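Local coordinates for putative outer membrane protein (LpxR) (Salmonella typhimurium, PDB 3FID) that removes acyl chains from lipid A as a lipopolysaccharide-modifying deacylase of the outer membrane, at residues Ile14-Pro17 against Ser18-Ala21. Sequence-based numbering, arbitrary orientation.
With CXE (pentaethylene glycol monodecyl ether), chain J.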
loop_
_atom_site.group_PDB
_atom_site.type_symbol
_atom_site.label_atom_id
_atom_site.label_comp_id
_atom_site.label_asym_id
_atom_site.label_seq_id
_atom_site.Cartn_x
_atom_site.Cartn_y
_atom_site.Cartn_z
ATOM N N ILE A 14 2.448 -17.636 -7.528
ATOM C CA ILE A 14 2.790 -17.864 -8.937
ATOM C C ILE A 14 3.395 -16.634 -9.614
ATOM O O ILE A 14 3.983 -16.745 -10.697
ATOM C CB ILE A 14 1.606 -18.378 -9.820
ATOM C CG1 ILE A 14 0.452 -17.375 -9.858
ATOM C CG2 ILE A 14 1.155 -19.785 -9.372
ATOM C CD1 ILE A 14 -0.518 -17.565 -11.047
ATOM N N PHE A 15 3.230 -15.477 -8.978
ATOM C CA PHE A 15 3.828 -14.226 -9.455
ATOM C C PHE A 15 5.227 -13.928 -8.885
ATOM O O PHE A 15 5.845 -12.889 -9.204
ATOM C CB PHE A 15 2.874 -13.052 -9.194
ATOM C CG PHE A 15 1.467 -13.278 -9.732
ATOM C CD1 PHE A 15 0.416 -13.519 -8.856
ATOM C CD2 PHE A 15 1.213 -13.247 -11.106
ATOM C CE1 PHE A 15 -0.883 -13.723 -9.326
ATOM C CE2 PHE A 15 -0.087 -13.462 -11.592
ATOM C CZ PHE A 15 -1.123 -13.701 -10.688
ATOM N N GLN A 16 5.749 -14.840 -8.063
ATOM C CA GLN A 16 7.086 -14.646 -7.507
ATOM C C GLN A 16 8.215 -14.556 -8.545
ATOM O O GLN A 16 9.113 -13.713 -8.417
ATOM C CB GLN A 16 7.430 -15.750 -6.488
ATOM C CG GLN A 16 8.606 -15.351 -5.590
ATOM C CD GLN A 16 8.215 -14.313 -4.544
ATOM O OE1 GLN A 16 7.292 -14.532 -3.747
ATOM N NE2 GLN A 16 8.924 -13.181 -4.532
ATOM N N PRO A 17 8.220 -15.464 -9.552
ATOM C CA PRO A 17 9.280 -15.287 -10.532
ATOM C C PRO A 17 9.226 -13.940 -11.257
ATOM O O PRO A 17 10.277 -13.411 -11.581
ATOM C CB PRO A 17 9.054 -16.425 -11.517
ATOM C CG PRO A 17 8.265 -17.491 -10.719
ATOM C CD PRO A 17 7.388 -16.663 -9.821
ATOM N N SER A 18 8.032 -13.405 -11.532
ATOM C CA SER A 18 7.928 -12.093 -12.179
ATOM C C SER A 18 8.448 -11.010 -11.232
ATOM O O SER A 18 9.245 -10.164 -11.628
ATOM C CB SER A 18 6.491 -11.773 -12.593
ATOM O OG SER A 18 6.051 -12.721 -13.551
ATOM N N LEU A 19 7.989 -11.049 -9.982
ATOM C CA LEU A 19 8.462 -10.088 -8.956
ATOM C C LEU A 19 9.992 -10.106 -8.771
ATOM O O LEU A 19 10.640 -9.036 -8.684
ATOM C CB LEU A 19 7.745 -10.336 -7.611
ATOM C CG LEU A 19 7.873 -9.259 -6.522
ATOM C CD1 LEU A 19 7.140 -7.970 -6.945
ATOM C CD2 LEU A 19 7.310 -9.838 -5.205
ATOM N N ASN A 20 10.554 -11.312 -8.703
ATOM C CA ASN A 20 12.023 -11.517 -8.587
ATOM C C ASN A 20 12.778 -11.026 -9.805
ATOM O O ASN A 20 13.842 -10.439 -9.671
ATOM C CB ASN A 20 12.391 -12.992 -8.381
ATOM C CG ASN A 20 11.900 -13.540 -7.069
ATOM O OD1 ASN A 20 11.460 -12.796 -6.201
ATOM N ND2 ASN A 20 11.966 -14.849 -6.921
ATOM N N ALA A 21 12.235 -11.269 -10.995
ATOM C CA ALA A 21 12.883 -10.781 -12.216
ATOM C C ALA A 21 12.869 -9.249 -12.244
ATOM O O ALA A 21 13.846 -8.595 -12.665
ATOM C CB ALA A 21 12.196 -11.336 -13.446
HETATM C C1 CXE J . 2.548 -5.334 -15.515
HETATM C C2 CXE J . 2.098 -6.602 -14.826
HETATM C C3 CXE J . 2.796 -7.790 -15.466
HETATM C C4 CXE J . 2.535 -9.061 -14.681
HETATM C C5 CXE J . 3.150 -10.256 -15.390
HETATM C C6 CXE J . 2.974 -11.511 -14.548
HETATM C C7 CXE J . 3.147 -12.791 -15.362
HETATM C C8 CXE J . 2.507 -13.951 -14.616
HETATM C C9 CXE J . 3.208 -15.266 -14.912
HETATM C C10 CXE J . 2.503 -16.405 -14.191
HETATM O O11 CXE J . 2.816 -17.609 -14.879
HETATM C C12 CXE J . 2.155 -18.755 -14.334
HETATM C C13 CXE J . 2.823 -19.987 -14.925
HETATM O O HOH W 1 5.683 -15.159 -12.356
#
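Gln-16 crosses the side chain of Asn-20, one helical turn further on, at a slant, its CG beside ND2 and its amide N-H reaching OD1; the two amide planes stand 36° apart. With CG anti to the backbone N (chi1 -162°), the bend at chi2 carries NE2 of Gln-16 forward to donate to OD1 of Asn-20 over 3.1 Å in a nearly straight bond. The acceptor lies close to the plane of the donating amide, whereas NE2 sits 34° off the carbonyl plane of Asn-20, whose short amide offers OD1 just one turn on. Glutamine suits the place because one amide both donates through NE2 and accepts through OE1, here from the backbone N of Ala-12, which ties the start of the helix to the preceding loop and limits rotation of the amide. NE2 also brushes CD2 of Leu-19 at 3.8 Å, while this leucine's aliphatic end packs on Ser-286 and Ile-288 of strand 285-295. Pro-17 fits the first turn, where its missing N-H costs no helical bond. On another side, a water donates to Ile-14 O and hydrogen-bonds to Ser-18 OG, its oxygen 2.7 Å from that OG. Serine's small hydroxyl fits between this water and the detergent's alkyl chain, whose C7 is 3.4 Å from OG. C8 meets the apolar ring edge of Phe-15, whose one face is covered by Ile-14 CG1. The i+4 to i backbone bonds, beginning with Leu-19 N to Phe-15 O (2.9 Å), mark the first turn of an alpha-helix, entered from a 3-10 segment, in the link between strands 2-9 and 33-44 of the LpxR beta-barrel.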